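F5/8 type C domain protein (Bacteroides ovatus, PDB 4ZRX) is a putative alpha-L-fucosidase that probably hydrolyses fucosides with a TIM-barrel domain and carries an F5/8 type C domain likely to bind sugars. Local coordinates at residues E5-S17 with D25-Y37. Numbering follows the deposited sequence.
With EDO (1,2-ethanediol), chain C.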
loop_
_atom_site.group_PDB
_atom_site.type_symbol
_atom_site.label_atom_id
_atom_site.label_comp_id
_atom_site.label_asym_id
_atom_site.label_seq_id
_atom_site.Cartn_x
_atom_site.Cartn_y
_atom_site.Cartn_z
ATOM N N GLU A 5 29.416 -0.692 -24.753
ATOM C CA GLU A 5 28.141 -0.966 -24.057
ATOM C C GLU A 5 27.150 0.161 -24.204
ATOM O O GLU A 5 27.304 1.183 -23.523
ATOM C CB GLU A 5 28.383 -1.165 -22.558
ATOM N N ASN A 6 26.083 -0.040 -24.980
ATOM C CA ASN A 6 25.043 0.964 -25.112
ATOM C C ASN A 6 23.722 0.576 -24.395
ATOM O O ASN A 6 23.432 -0.601 -24.226
ATOM C CB ASN A 6 24.702 1.208 -26.575
ATOM C CG ASN A 6 24.153 -0.037 -27.255
ATOM O OD1 ASN A 6 24.899 -1.018 -27.452
ATOM N ND2 ASN A 6 22.872 -0.022 -27.616
ATOM N N TYR A 7 22.949 1.598 -24.071
ATOM C CA TYR A 7 21.702 1.448 -23.325
ATOM C C TYR A 7 20.589 2.170 -24.061
ATOM O O TYR A 7 20.826 3.160 -24.787
ATOM C CB TYR A 7 21.862 1.989 -21.899
ATOM C CG TYR A 7 23.023 1.323 -21.195
ATOM C CD1 TYR A 7 22.894 0.057 -20.656
ATOM C CD2 TYR A 7 24.278 1.923 -21.149
ATOM C CE1 TYR A 7 23.970 -0.591 -20.047
ATOM C CE2 TYR A 7 25.367 1.277 -20.540
ATOM C CZ TYR A 7 25.191 0.031 -19.998
ATOM O OH TYR A 7 26.258 -0.598 -19.460
ATOM N N TYR A 8 19.377 1.682 -23.865
ATOM C CA TYR A 8 18.184 2.289 -24.429
ATOM C C TYR A 8 17.454 3.014 -23.335
ATOM O O TYR A 8 17.017 2.375 -22.351
ATOM C CB TYR A 8 17.263 1.198 -24.966
ATOM C CG TYR A 8 17.989 0.284 -25.879
ATOM C CD1 TYR A 8 18.409 0.745 -27.145
ATOM C CD2 TYR A 8 18.302 -1.018 -25.519
ATOM C CE1 TYR A 8 19.079 -0.095 -28.014
ATOM C CE2 TYR A 8 19.006 -1.850 -26.411
ATOM C CZ TYR A 8 19.372 -1.383 -27.642
ATOM O OH TYR A 8 20.094 -2.228 -28.472
ATOM N N VAL A 9 17.310 4.324 -23.438
ATOM C CA VAL A 9 16.629 5.091 -22.394
ATOM C C VAL A 9 15.116 4.979 -22.588
ATOM O O VAL A 9 14.596 5.414 -23.596
ATOM C CB VAL A 9 17.095 6.575 -22.344
ATOM C CG1 VAL A 9 16.399 7.324 -21.284
ATOM C CG2 VAL A 9 18.597 6.671 -22.112
ATOM N N LYS A 10 14.428 4.380 -21.584
ATOM C CA LYS A 10 12.948 4.380 -21.419
ATOM C C LYS A 10 12.149 3.491 -22.329
ATOM O O LYS A 10 11.114 2.946 -21.911
ATOM C CB LYS A 10 12.379 5.815 -21.407
ATOM C CG LYS A 10 10.962 5.926 -20.907
ATOM C CD LYS A 10 10.564 7.410 -20.816
ATOM C CE LYS A 10 9.055 7.616 -20.691
ATOM N NZ LYS A 10 8.752 9.075 -20.504
ATOM N N HIS A 11 12.607 3.327 -23.572
ATOM C CA HIS A 11 11.921 2.485 -24.553
ATOM C C HIS A 11 12.905 1.830 -25.479
ATOM O O HIS A 11 13.931 2.437 -25.810
ATOM C CB HIS A 11 10.916 3.373 -25.303
ATOM C CG HIS A 11 10.199 2.701 -26.415
ATOM N ND1 HIS A 11 10.313 3.140 -27.716
ATOM C CD2 HIS A 11 9.341 1.655 -26.443
ATOM C CE1 HIS A 11 9.555 2.386 -28.494
ATOM N NE2 HIS A 11 8.951 1.483 -27.750
ATOM N N VAL A 12 12.623 0.589 -25.840
ATOM C CA VAL A 12 13.340 -0.067 -26.903
ATOM C C VAL A 12 12.360 -0.846 -27.763
ATOM O O VAL A 12 11.461 -1.470 -27.260
ATOM C CB VAL A 12 14.465 -1.002 -26.343
ATOM C CG1 VAL A 12 13.917 -2.141 -25.427
ATOM C CG2 VAL A 12 15.265 -1.605 -27.468
ATOM N N GLU A 13 12.560 -0.782 -29.086
ATOM C CA GLU A 13 11.783 -1.536 -30.065
ATOM C C GLU A 13 12.626 -2.726 -30.522
ATOM O O GLU A 13 13.775 -2.535 -30.910
ATOM C CB GLU A 13 11.481 -0.636 -31.280
ATOM C CG GLU A 13 10.547 0.519 -30.968
ATOM C CD GLU A 13 11.131 1.916 -31.268
ATOM O OE1 GLU A 13 12.342 2.173 -31.017
ATOM O OE2 GLU A 13 10.347 2.777 -31.700
ATOM N N PHE A 14 12.084 -3.933 -30.494
ATOM C CA PHE A 14 12.828 -5.082 -30.947
ATOM C C PHE A 14 12.685 -5.122 -32.487
ATOM O O PHE A 14 11.588 -4.900 -33.009
ATOM C CB PHE A 14 12.288 -6.373 -30.368
ATOM C CG PHE A 14 12.285 -6.419 -28.881
ATOM C CD1 PHE A 14 13.377 -5.948 -28.132
ATOM C CD2 PHE A 14 11.202 -6.987 -28.219
ATOM C CE1 PHE A 14 13.359 -6.010 -26.733
ATOM C CE2 PHE A 14 11.185 -7.043 -26.806
ATOM C CZ PHE A 14 12.289 -6.565 -26.082
ATOM N N PRO A 15 13.794 -5.358 -33.200
ATOM C CA PRO A 15 13.700 -5.562 -34.664
ATOM C C PRO A 15 12.792 -6.729 -35.005
ATOM O O PRO A 15 12.647 -7.665 -34.225
ATOM C CB PRO A 15 15.136 -5.889 -35.080
ATOM C CG PRO A 15 15.988 -5.370 -34.000
ATOM C CD PRO A 15 15.188 -5.385 -32.730
ATOM N N GLN A 16 12.235 -6.686 -36.198
ATOM C CA GLN A 16 11.059 -7.491 -36.522
ATOM C C GLN A 16 11.176 -8.997 -36.291
ATOM O O GLN A 16 10.223 -9.620 -35.868
ATOM C CB GLN A 16 10.622 -7.241 -37.964
ATOM C CG GLN A 16 9.120 -7.099 -38.131
ATOM C CD GLN A 16 8.772 -6.731 -39.551
ATOM O OE1 GLN A 16 9.513 -7.051 -40.480
ATOM N NE2 GLN A 16 7.656 -6.049 -39.732
ATOM N N SER A 17 12.304 -9.597 -36.571
ATOM C CA SER A 17 12.424 -11.014 -36.277
ATOM C C SER A 17 13.606 -11.229 -35.349
ATOM O O SER A 17 14.458 -12.070 -35.577
ATOM C CB SER A 17 12.531 -11.823 -37.575
ATOM O OG SER A 17 13.640 -11.396 -38.341
ATOM N N ASP A 25 18.922 -9.574 -24.609
ATOM C CA ASP A 25 20.099 -8.701 -24.631
ATOM C C ASP A 25 19.690 -7.224 -24.636
ATOM O O ASP A 25 20.236 -6.405 -23.899
ATOM C CB ASP A 25 20.941 -9.038 -25.910
ATOM C CG ASP A 25 22.253 -8.311 -25.970
ATOM O OD1 ASP A 25 22.269 -7.117 -26.278
ATOM O OD2 ASP A 25 23.303 -8.970 -25.803
HETATM N N MSE A 26 18.691 -6.889 -25.455
HETATM C CA MSE A 26 18.217 -5.535 -25.526
HETATM C C MSE A 26 17.479 -5.170 -24.224
HETATM O O MSE A 26 17.670 -4.097 -23.657
HETATM C CB MSE A 26 17.333 -5.352 -26.752
HETATM C CG MSE A 26 18.154 -5.515 -28.052
HETATM SE SE MSE A 26 17.021 -5.304 -29.611
HETATM C CE MSE A 26 17.016 -3.364 -29.688
ATOM N N ALA A 27 16.659 -6.089 -23.754
ATOM C CA ALA A 27 15.893 -5.851 -22.507
ATOM C C ALA A 27 16.807 -5.509 -21.317
ATOM O O ALA A 27 16.508 -4.656 -20.489
ATOM C CB ALA A 27 15.055 -7.099 -22.157
ATOM N N ALA A 28 17.944 -6.207 -21.255
ATOM C CA ALA A 28 18.900 -6.033 -20.193
ATOM C C ALA A 28 19.510 -4.648 -20.205
ATOM O O ALA A 28 20.088 -4.215 -19.199
ATOM C CB ALA A 28 20.016 -7.120 -20.298
ATOM N N ARG A 29 19.444 -3.955 -21.342
ATOM C CA ARG A 29 20.093 -2.661 -21.452
ATOM C C ARG A 29 19.127 -1.520 -21.571
ATOM O O ARG A 29 19.486 -0.411 -21.963
ATOM C CB ARG A 29 21.049 -2.698 -22.644
ATOM C CG ARG A 29 22.182 -3.650 -22.389
ATOM C CD ARG A 29 23.127 -3.729 -23.568
ATOM N NE ARG A 29 22.492 -4.404 -24.688
ATOM C CZ ARG A 29 22.107 -3.829 -25.823
ATOM N NH1 ARG A 29 22.270 -2.527 -26.043
ATOM N NH2 ARG A 29 21.543 -4.568 -26.766
ATOM N N LEU A 30 17.878 -1.777 -21.175
ATOM C CA LEU A 30 16.857 -0.762 -21.097
ATOM C C LEU A 30 16.923 -0.083 -19.732
ATOM O O LEU A 30 16.941 -0.767 -18.714
ATOM C CB LEU A 30 15.505 -1.406 -21.297
ATOM C CG LEU A 30 14.248 -0.568 -21.101
ATOM C CD1 LEU A 30 14.192 0.548 -22.141
ATOM C CD2 LEU A 30 13.026 -1.436 -21.213
ATOM N N VAL A 31 16.973 1.233 -19.714
ATOM C CA VAL A 31 17.326 1.990 -18.530
ATOM C C VAL A 31 16.354 3.176 -18.282
ATOM O O VAL A 31 15.758 3.650 -19.210
ATOM C CB VAL A 31 18.775 2.493 -18.562
ATOM C CG1 VAL A 31 19.711 1.351 -18.736
ATOM C CG2 VAL A 31 18.974 3.569 -19.605
ATOM N N PRO A 32 16.171 3.612 -17.024
ATOM C CA PRO A 32 15.334 4.800 -16.734
ATOM C C PRO A 32 15.920 6.106 -17.270
ATOM O O PRO A 32 17.150 6.239 -17.451
ATOM C CB PRO A 32 15.295 4.866 -15.176
ATOM C CG PRO A 32 16.496 4.024 -14.736
ATOM C CD PRO A 32 16.698 2.996 -15.789
ATOM N N THR A 33 15.036 7.078 -17.511
ATOM C CA THR A 33 15.472 8.479 -17.664
ATOM C C THR A 33 16.043 8.954 -16.353
ATOM O O THR A 33 15.766 8.372 -15.308
ATOM C CB THR A 33 14.280 9.386 -18.028
ATOM O OG1 THR A 33 13.342 9.397 -16.955
ATOM C CG2 THR A 33 13.592 8.933 -19.237
ATOM N N PRO A 34 16.781 10.094 -16.354
ATOM C CA PRO A 34 17.186 10.679 -15.070
ATOM C C PRO A 34 15.994 10.989 -14.162
ATOM O O PRO A 34 16.103 10.844 -12.941
ATOM C CB PRO A 34 17.878 11.983 -15.486
ATOM C CG PRO A 34 18.433 11.629 -16.814
ATOM C CD PRO A 34 17.333 10.870 -17.491
ATOM N N GLN A 35 14.889 11.404 -14.752
ATOM C CA GLN A 35 13.685 11.732 -13.940
ATOM C C GLN A 35 13.090 10.478 -13.292
ATOM O O GLN A 35 12.688 10.494 -12.118
ATOM C CB GLN A 35 12.646 12.447 -14.778
ATOM C CG GLN A 35 13.126 13.801 -15.349
ATOM C CD GLN A 35 13.800 13.708 -16.746
ATOM O OE1 GLN A 35 14.313 12.704 -17.175
ATOM N NE2 GLN A 35 13.763 14.819 -17.457
ATOM N N GLN A 36 13.041 9.404 -14.044
ATOM C CA GLN A 36 12.550 8.144 -13.480
ATOM C C GLN A 36 13.457 7.606 -12.415
ATOM O O GLN A 36 12.994 7.010 -11.442
ATOM C CB GLN A 36 12.369 7.128 -14.570
ATOM C CG GLN A 36 11.212 7.400 -15.488
ATOM C CD GLN A 36 11.199 6.373 -16.592
ATOM O OE1 GLN A 36 12.220 6.204 -17.305
ATOM N NE2 GLN A 36 10.101 5.672 -16.768
ATOM N N TYR A 37 14.753 7.776 -12.598
ATOM C CA TYR A 37 15.720 7.301 -11.623
ATOM C C TYR A 37 15.636 8.084 -10.367
ATOM O O TYR A 37 15.586 7.523 -9.267
ATOM C CB TYR A 37 17.117 7.394 -12.234
ATOM C CG TYR A 37 18.183 6.775 -11.419
ATOM C CD1 TYR A 37 18.299 5.413 -11.323
ATOM C CD2 TYR A 37 19.076 7.535 -10.748
ATOM C CE1 TYR A 37 19.333 4.846 -10.551
ATOM C CE2 TYR A 37 20.106 6.971 -10.024
ATOM C CZ TYR A 37 20.236 5.661 -9.959
ATOM O OH TYR A 37 21.191 5.087 -9.187
HETATM C C1 EDO C . 19.501 7.534 -14.960
HETATM O O1 EDO C . 20.276 8.458 -15.732
HETATM C C2 EDO C . 19.964 6.109 -15.161
HETATM O O2 EDO C . 19.411 5.504 -16.327
#
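R29 NH2 is shared by two oxygens, bonding to Y8 OH at 3.2 Å and forming a salt bridge to D25 OD1 at 2.7 Å, beside a two-stranded parallel sheet, 8-9 with 30-31. The next strand, 11-13, pairs antiparallel with 279-290 of the main mixed sheet, probably the barrel's. In the small sheet Y8 N donates to R29 O, V31 N returns a bond to Y8 O, and K10 N closes the pairing on V31 O at 2.8 Å, running almost straight down the carbonyl bond. R29 bends at chi3 (-70°), bringing the edge of its guanidinium to N6 O and Y8 OH; NH1 reaches N6 O at 2.9 Å, well above the carbonyl plane. Cutting R29 back to an alanine would probably leave D25 without its charge partner and the Y8 hydroxyl and N6 carbonyl without these donors. The Y8 ring has V12 CG2 over the centre of one face, while M26 CE sits 3.7 Å from Y8 CZ. This selenomethionine packs CE on V12 CG2 and SE on P15 CD, with SE at the F14 ring edge in a Met-aromatic contact. Beyond V31, T33 and Q36 form a capping box starting helix 34-42. K10 lays CD against T33 CG2, and its NZ makes salt bridges to D223 and D222. Q36 NE2 bonds to W282 O; T33 N meets a lone pair of Q36 OE1 at 3.0 Å, and Q36 N bonds back to T33 OG1.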